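Local structure of purine nucleoside phosphorylase (Thermus thermophilus, 6TK9) at residues 36-41 and 74-79; 114-119 and 195-200. The protein catalyses the reversible phosphorolysis of purine nucleosides, probably chiefly inosine and guanosine, to the free purine base and ribose 1-phosphate. All coordinates share one frame; numbering follows the deposited sequence.

Contact 1: 36-41 and 74-79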
ATOM      1  N   ASP A  36     -32.853  17.595 -24.269  1.00 37.53           N
ATOM      2  CA  ASP A  36     -34.044  17.645 -25.150  1.00 42.42           C
ATOM      3  C   ASP A  36     -35.320  17.808 -24.309  1.00 44.70           C
ATOM      4  O   ASP A  36     -36.322  18.281 -24.836  1.00 43.43           O
ATOM      5  CB  ASP A  36     -34.082  16.401 -26.041  1.00 45.19           C
ATOM      6  CG  ASP A  36     -33.010  16.409 -27.119  1.00 46.71           C
ATOM      7  OD1 ASP A  36     -32.339  17.454 -27.292  1.00 47.64           O
ATOM      8  OD2 ASP A  36     -32.878  15.387 -27.800  1.00 55.85           O
ATOM      9  N   GLU A  37     -35.295  17.447 -23.031  1.00 46.41           N
ATOM     10  CA  GLU A  37     -36.504  17.521 -22.182  1.00 43.83           C
ATOM     11  C   GLU A  37     -36.628  18.946 -21.626  1.00 43.41           C
ATOM     12  O   GLU A  37     -37.648  19.246 -20.979  1.00 45.81           O
ATOM     13  CB  GLU A  37     -36.454  16.411 -21.133  1.00 44.00           C
ATOM     14  CG  GLU A  37     -36.177  15.039 -21.740  1.00 44.05           C
ATOM     15  CD  GLU A  37     -36.277  13.836 -20.817  1.00 44.59           C
ATOM     16  OE1 GLU A  37     -36.625  14.040 -19.634  1.00 46.15           O
ATOM     17  OE2 GLU A  37     -36.004  12.693 -21.287  1.00 46.24           O
ATOM     18  N   VAL A  38     -35.672  19.828 -21.906  1.00 40.49           N
ATOM     19  CA  VAL A  38     -35.714  21.221 -21.364  1.00 44.02           C
ATOM     20  C   VAL A  38     -36.684  22.065 -22.204  1.00 42.23           C
ATOM     21  O   VAL A  38     -36.620  21.977 -23.432  1.00 47.19           O
ATOM     22  CB  VAL A  38     -34.318  21.871 -21.291  1.00 43.25           C
ATOM     23  CG1 VAL A  38     -34.392  23.309 -20.798  1.00 44.24           C
ATOM     24  CG2 VAL A  38     -33.372  21.066 -20.419  1.00 44.69           C
ATOM     25  N   GLU A  39     -37.548  22.836 -21.535  1.00 42.82           N
ATOM     26  CA  GLU A  39     -38.357  23.932 -22.123  1.00 43.83           C
ATOM     27  C   GLU A  39     -37.388  25.041 -22.495  1.00 42.14           C
ATOM     28  O   GLU A  39     -37.039  25.813 -21.606  1.00 40.20           O
ATOM     29  CB  GLU A  39     -39.421  24.450 -21.153  1.00 45.14           C
ATOM     30  CG  GLU A  39     -40.431  25.399 -21.784  1.00 41.48           C
ATOM     31  CD  GLU A  39     -41.250  26.179 -20.771  1.00 44.91           C
ATOM     32  OE1 GLU A  39     -41.198  25.846 -19.562  1.00 45.07           O
ATOM     33  OE2 GLU A  39     -41.921  27.128 -21.184  1.00 48.07           O
ATOM     34  N   LYS A  40     -36.964  25.051 -23.757  1.00 44.07           N
ATOM     35  CA  LYS A  40     -35.887  25.918 -24.287  1.00 49.50           C
ATOM     36  C   LYS A  40     -36.375  27.371 -24.270  1.00 47.23           C
ATOM     37  O   LYS A  40     -37.510  27.605 -24.677  1.00 48.77           O
ATOM     38  CB  LYS A  40     -35.501  25.451 -25.700  1.00 54.91           C
ATOM     39  CG  LYS A  40     -34.203  24.653 -25.822  1.00 55.82           C
ATOM     40  CD  LYS A  40     -34.232  23.278 -25.196  1.00 59.01           C
ATOM     41  CE  LYS A  40     -34.281  22.128 -26.181  1.00 58.14           C
ATOM     42  NZ  LYS A  40     -35.374  21.177 -25.840  1.00 58.01           N
ATOM     43  N   VAL A  41     -35.543  28.305 -23.804  1.00 49.79           N
ATOM     44  CA  VAL A  41     -35.682  29.767 -24.093  1.00 46.95           C
ATOM     45  C   VAL A  41     -34.523  30.194 -25.014  1.00 45.61           C
ATOM     46  O   VAL A  41     -34.743  31.057 -25.884  1.00 43.27           O
ATOM     47  CB  VAL A  41     -35.781  30.587 -22.789  1.00 48.94           C
ATOM     48  CG1 VAL A  41     -34.607  30.345 -21.861  1.00 52.35           C
ATOM     49  CG2 VAL A  41     -35.939  32.072 -23.052  1.00 52.74           C
ATOM     50  N   VAL A  74     -32.610  26.612 -15.550  1.00 46.26           N
ATOM     51  CA  VAL A  74     -31.338  25.829 -15.624  1.00 45.08           C
ATOM     52  C   VAL A  74     -30.502  26.262 -16.832  1.00 48.79           C
ATOM     53  O   VAL A  74     -31.092  26.646 -17.862  1.00 49.06           O
ATOM     54  CB  VAL A  74     -31.607  24.315 -15.628  1.00 44.11           C
ATOM     55  CG1 VAL A  74     -32.352  23.906 -14.374  1.00 47.12           C
ATOM     56  CG2 VAL A  74     -32.361  23.848 -16.858  1.00 43.96           C
ATOM     57  N   LEU A  75     -29.170  26.253 -16.659  1.00 51.97           N
ATOM     58  CA  LEU A  75     -28.149  26.246 -17.741  1.00 47.55           C
ATOM     59  C   LEU A  75     -27.724  24.794 -17.960  1.00 43.24           C
ATOM     60  O   LEU A  75     -27.176  24.203 -17.027  1.00 40.94           O
ATOM     61  CB  LEU A  75     -26.954  27.111 -17.328  1.00 49.88           C
ATOM     62  CG  LEU A  75     -25.934  27.419 -18.427  1.00 52.51           C
ATOM     63  CD1 LEU A  75     -26.559  28.202 -19.570  1.00 55.37           C
ATOM     64  CD2 LEU A  75     -24.764  28.203 -17.870  1.00 54.24           C
ATOM     65  N   VAL A  76     -28.035  24.226 -19.123  1.00 42.91           N
ATOM     66  CA  VAL A  76     -27.618  22.844 -19.515  1.00 42.04           C
ATOM     67  C   VAL A  76     -26.540  22.963 -20.607  1.00 40.89           C
ATOM     68  O   VAL A  76     -26.761  23.665 -21.591  1.00 54.01           O
ATOM     69  CB  VAL A  76     -28.835  21.999 -19.936  1.00 41.22           C
ATOM     70  CG1 VAL A  76     -28.445  20.590 -20.364  1.00 40.78           C
ATOM     71  CG2 VAL A  76     -29.872  21.951 -18.822  1.00 39.76           C
ATOM     72  N   TYR A  77     -25.372  22.370 -20.372  1.00 41.26           N
ATOM     73  CA  TYR A  77     -24.277  22.140 -21.344  1.00 37.47           C
ATOM     74  C   TYR A  77     -24.549  20.799 -21.988  1.00 35.73           C
ATOM     75  O   TYR A  77     -24.403  19.807 -21.300  1.00 38.73           O
ATOM     76  CB  TYR A  77     -22.927  22.138 -20.628  1.00 41.60           C
ATOM     77  CG  TYR A  77     -22.596  23.470 -20.015  1.00 44.82           C
ATOM     78  CD1 TYR A  77     -23.040  23.799 -18.750  1.00 46.69           C
ATOM     79  CD2 TYR A  77     -21.942  24.443 -20.740  1.00 45.58           C
ATOM     80  CE1 TYR A  77     -22.777  25.039 -18.192  1.00 47.43           C
ATOM     81  CE2 TYR A  77     -21.677  25.690 -20.199  1.00 48.43           C
ATOM     82  CZ  TYR A  77     -22.082  25.983 -18.917  1.00 46.67           C
ATOM     83  OH  TYR A  77     -21.797  27.198 -18.375  1.00 60.13           O
ATOM     84  N   LYS A  78     -25.076  20.779 -23.201  1.00 40.01           N
ATOM     85  CA  LYS A  78     -25.299  19.506 -23.931  1.00 46.58           C
ATOM     86  C   LYS A  78     -23.926  19.074 -24.466  1.00 45.99           C
ATOM     87  O   LYS A  78     -23.542  19.548 -25.553  1.00 48.59           O
ATOM     88  CB  LYS A  78     -26.388  19.643 -25.009  1.00 47.13           C
ATOM     89  CG  LYS A  78     -26.657  18.353 -25.784  1.00 49.04           C
ATOM     90  CD  LYS A  78     -27.888  18.303 -26.693  1.00 49.11           C
ATOM     91  CE  LYS A  78     -28.064  16.904 -27.263  1.00 51.03           C
ATOM     92  NZ  LYS A  78     -29.310  16.744 -28.050  1.00 50.67           N
ATOM     93  N   GLY A  79     -23.197  18.271 -23.684  1.00 46.22           N
ATOM     94  CA  GLY A  79     -21.793  17.877 -23.948  1.00 47.15           C
ATOM     95  C   GLY A  79     -20.793  18.884 -23.390  1.00 44.17           C
ATOM     96  O   GLY A  79     -21.230  19.957 -22.925  1.00 45.39           O
TER

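Contact 2: 114-119 and 195-200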
ATOM      1  N   GLY A 114     -15.551   4.633 -15.810  1.00 40.15           N
ATOM      2  CA  GLY A 114     -15.255   3.244 -15.405  1.00 43.90           C
ATOM      3  C   GLY A 114     -15.364   3.056 -13.900  1.00 45.26           C
ATOM      4  O   GLY A 114     -14.978   3.991 -13.140  1.00 43.58           O
ATOM      5  N   GLY A 115     -15.895   1.903 -13.471  1.00 45.53           N
ATOM      6  CA  GLY A 115     -15.832   1.442 -12.068  1.00 50.10           C
ATOM      7  C   GLY A 115     -14.486   0.798 -11.743  1.00 50.25           C
ATOM      8  O   GLY A 115     -14.130  -0.175 -12.421  1.00 53.12           O
ATOM      9  N   LEU A 116     -13.752   1.313 -10.750  1.00 53.28           N
ATOM     10  CA  LEU A 116     -12.503   0.677 -10.238  1.00 52.89           C
ATOM     11  C   LEU A 116     -12.879  -0.244  -9.088  1.00 53.09           C
ATOM     12  O   LEU A 116     -12.406  -1.397  -9.095  1.00 66.60           O
ATOM     13  CB  LEU A 116     -11.498   1.731  -9.768  1.00 49.66           C
ATOM     14  CG  LEU A 116     -10.989   2.664 -10.857  1.00 48.75           C
ATOM     15  CD1 LEU A 116     -10.333   3.877 -10.235  1.00 50.21           C
ATOM     16  CD2 LEU A 116     -10.035   1.936 -11.792  1.00 48.73           C
ATOM     17  N   ASN A 117     -13.673   0.282  -8.149  1.00 57.18           N
ATOM     18  CA  ASN A 117     -14.311  -0.459  -7.024  1.00 58.96           C
ATOM     19  C   ASN A 117     -14.980  -1.717  -7.577  1.00 62.98           C
ATOM     20  O   ASN A 117     -15.938  -1.600  -8.337  1.00 61.21           O
ATOM     21  CB  ASN A 117     -15.320   0.414  -6.277  1.00 56.21           C
ATOM     22  CG  ASN A 117     -15.539  -0.031  -4.845  1.00 57.00           C
ATOM     23  OD1 ASN A 117     -15.968  -1.153  -4.586  1.00 51.38           O
ATOM     24  ND2 ASN A 117     -15.247   0.855  -3.909  1.00 55.78           N
ATOM     25  N   PRO A 118     -14.490  -2.941  -7.245  1.00 67.91           N
ATOM     26  CA  PRO A 118     -15.057  -4.178  -7.793  1.00 73.20           C
ATOM     27  C   PRO A 118     -16.517  -4.433  -7.366  1.00 70.79           C
ATOM     28  O   PRO A 118     -17.165  -5.244  -8.002  1.00 75.07           O
ATOM     29  CB  PRO A 118     -14.147  -5.295  -7.239  1.00 71.10           C
ATOM     30  CG  PRO A 118     -12.892  -4.581  -6.782  1.00 69.65           C
ATOM     31  CD  PRO A 118     -13.362  -3.214  -6.337  1.00 69.04           C
ATOM     32  N   ARG A 119     -16.975  -3.754  -6.307  1.00 67.82           N
ATOM     33  CA  ARG A 119     -18.319  -3.914  -5.691  1.00 66.28           C
ATOM     34  C   ARG A 119     -19.365  -3.302  -6.624  1.00 64.75           C
ATOM     35  O   ARG A 119     -20.427  -3.924  -6.774  1.00 66.85           O
ATOM     36  CB  ARG A 119     -18.360  -3.282  -4.293  1.00 68.77           C
ATOM     37  CG  ARG A 119     -17.268  -3.779  -3.351  1.00 76.74           C
ATOM     38  CD  ARG A 119     -17.781  -4.267  -2.009  1.00 84.48           C
ATOM     39  NE  ARG A 119     -16.898  -5.274  -1.426  1.00 87.97           N
ATOM     40  CZ  ARG A 119     -16.084  -5.090  -0.386  1.00 87.31           C
ATOM     41  NH1 ARG A 119     -16.023  -3.920   0.235  1.00 82.87           N
ATOM     42  NH2 ARG A 119     -15.333  -6.095   0.037  1.00 83.19           N
ATOM     43  N   ALA A 195      -2.164  -2.217 -15.237  1.00 32.85           N
ATOM     44  CA  ALA A 195      -1.294  -1.757 -14.136  1.00 31.52           C
ATOM     45  C   ALA A 195      -1.694  -0.344 -13.713  1.00 35.21           C
ATOM     46  O   ALA A 195      -1.670  -0.071 -12.491  1.00 35.48           O
ATOM     47  CB  ALA A 195       0.145  -1.818 -14.559  1.00 34.34           C
ATOM     48  N   GLU A 196      -2.067   0.516 -14.672  1.00 36.55           N
ATOM     49  CA  GLU A 196      -2.573   1.878 -14.365  1.00 35.01           C
ATOM     50  C   GLU A 196      -3.903   1.762 -13.609  1.00 36.03           C
ATOM     51  O   GLU A 196      -4.074   2.509 -12.622  1.00 36.00           O
ATOM     52  CB  GLU A 196      -2.728   2.712 -15.630  1.00 36.24           C
ATOM     53  CG  GLU A 196      -1.425   3.283 -16.142  1.00 37.55           C
ATOM     54  CD  GLU A 196      -1.470   3.753 -17.593  1.00 40.06           C
ATOM     55  OE1 GLU A 196      -2.377   3.276 -18.328  1.00 42.08           O
ATOM     56  OE2 GLU A 196      -0.617   4.612 -17.983  1.00 37.36           O
ATOM     57  N   LEU A 197      -4.812   0.868 -14.012  1.00 36.29           N
ATOM     58  CA  LEU A 197      -6.100   0.728 -13.282  1.00 38.09           C
ATOM     59  C   LEU A 197      -5.790   0.299 -11.845  1.00 42.14           C
ATOM     60  O   LEU A 197      -6.363   0.906 -10.899  1.00 43.17           O
ATOM     61  CB  LEU A 197      -7.023  -0.284 -13.956  1.00 39.20           C
ATOM     62  CG  LEU A 197      -7.656   0.124 -15.288  1.00 39.79           C
ATOM     63  CD1 LEU A 197      -8.483  -1.040 -15.830  1.00 34.27           C
ATOM     64  CD2 LEU A 197      -8.512   1.382 -15.149  1.00 40.44           C
ATOM     65  N   ARG A 198      -4.904  -0.693 -11.687  1.00 43.91           N
ATOM     66  CA  ARG A 198      -4.520  -1.229 -10.359  1.00 44.90           C
ATOM     67  C   ARG A 198      -3.932  -0.079  -9.552  1.00 41.05           C
ATOM     68  O   ARG A 198      -4.354   0.101  -8.402  1.00 35.37           O
ATOM     69  CB  ARG A 198      -3.528  -2.390 -10.452  1.00 51.93           C
ATOM     70  CG  ARG A 198      -3.460  -3.202  -9.165  1.00 64.71           C
ATOM     71  CD  ARG A 198      -2.494  -4.372  -9.223  1.00 78.98           C
ATOM     72  NE  ARG A 198      -2.109  -4.816  -7.882  1.00 88.40           N
ATOM     73  CZ  ARG A 198      -0.890  -5.215  -7.518  1.00 99.33           C
ATOM     74  NH1 ARG A 198       0.114  -5.218  -8.385  1.00 97.13           N
ATOM     75  NH2 ARG A 198      -0.674  -5.596  -6.269  1.00101.54           N
ATOM     76  N   LEU A 199      -3.032   0.683 -10.172  1.00 39.99           N
ATOM     77  CA  LEU A 199      -2.332   1.815  -9.522  1.00 43.84           C
ATOM     78  C   LEU A 199      -3.390   2.794  -8.974  1.00 44.25           C
ATOM     79  O   LEU A 199      -3.272   3.176  -7.780  1.00 44.21           O
ATOM     80  CB  LEU A 199      -1.370   2.417 -10.551  1.00 46.83           C
ATOM     81  CG  LEU A 199      -0.922   3.865 -10.356  1.00 48.88           C
ATOM     82  CD1 LEU A 199       0.350   4.123 -11.158  1.00 49.19           C
ATOM     83  CD2 LEU A 199      -2.001   4.843 -10.767  1.00 50.13           C
ATOM     84  N   LEU A 200      -4.443   3.110  -9.738  1.00 40.95           N
ATOM     85  CA  LEU A 200      -5.436   4.161  -9.343  1.00 43.29           C
ATOM     86  C   LEU A 200      -6.394   3.624  -8.271  1.00 42.39           C
ATOM     87  O   LEU A 200      -6.792   4.406  -7.399  1.00 42.47           O
ATOM     88  CB  LEU A 200      -6.231   4.652 -10.556  1.00 43.19           C
ATOM     89  CG  LEU A 200      -5.428   5.424 -11.596  1.00 40.77           C
ATOM     90  CD1 LEU A 200      -6.216   5.549 -12.886  1.00 40.25           C
ATOM     91  CD2 LEU A 200      -5.026   6.773 -11.050  1.00 40.83           C
TER

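Contact 1: 36-41 and 74-79
Lys78 reaches from the end of strand 72-78 to Asp36 and forms a salt bridge, NZ lying 3.2 Å from OD1. The lysine spends its full length on this reach: CG is anti to the backbone N (chi1 -180°) and every later torsion is also extended, which carries the ammonium group across to the carboxylate. NZ favours one oxygen, since OD2 of Asp36 is 3.8 Å from it, and it meets OD1 from above the carboxylate plane, 35° out of it. A glutamine in place of Lys78 would probably leave the Asp36 carboxylate without this positive partner, its shorter amide likely to fall short of OD1. Beside the bridge the contact turns apolar. The CA-CB bond of Val38 is aimed at the strand, and its CG2 lies 3.9 Å from CG2 of Val76, the two side chains running antiparallel past one another. CG1 of Val38 looks to Val74, 4.5 Å from its CG2, a looser touch. Strand 72-78 belongs to the mixed sheet of the phosphorylase superfamily fold; it pairs in parallel with strand 23-27 and antiparallel with strand 63-66, which in turn pairs with strand 39-45. Leu69 touches both Val38 and Val74, and Val76 also packs on Leu25 and Leu27. Lys40, at the start of strand 39-45, bends back over the chain before it, its NZ donating to Val38 O at 2.8 Å, in the carbonyl plane, and more weakly to Asp36 O at 3.2 Å.

Contact 2: 114-119 and 195-200
Leu116 and Leu197 each set CG anti to their own carbonyl carbon (chi1 -63° and -71°), which, with the extended second torsions, lets their CD2 methyls meet at 3.7 Å. The contact is a loop-to-helix junction of the phosphorylase fold: Leu116 is the first residue beyond strand 106-115, and Leu197 and Leu200, one turn apart, offer neighbouring positions on helix 194-202. The leucine from the loop forks over this surface. Its CD2 goes to Leu197, also coming within 3.9 Å of the backbone O of Leu197, while CD1 lies 4.2 Å from CB of Leu200; both pairs of side chains meet at a slant. All three leucines are buried, and Ile208 of strand 207-209 touches each of them, tying loop and helix to the sheet. The helix also faces a second subunit: Phe156 of that neighbouring chain packs on Leu197 as well, and the backbone N-H of Asn133 of that neighbouring subunit donates to Glu196 OE2. Just past Leu116 the chain makes an Asx turn: Asn117 OD1 accepts from Arg119 N at 3.3 Å, the N-H pointing at a lone pair in the carbonyl plane with a C=O...N angle of 136°.

How the contacts relate
The two contacts lie on opposite sides of the chain's centre, with centres 33 Å apart and nearest atoms about 17 Å apart, so they do not touch. Both segments of contact 1 precede those of contact 2 along the chain. Both contacts are built on one mixed sheet, in which strand 23-27 pairs in parallel with strand 72-78 of contact 1 and with strand 106-115 of contact 2. Contact 1 draws the chain entering strand 39-45 onto strand 72-78, and no other subunit touches its segments. Contact 2 joins the end of strand 106-115 to helix 194-202 in a region where three other subunits approach, linking the sheet to the interfaces of the six-chain assembly.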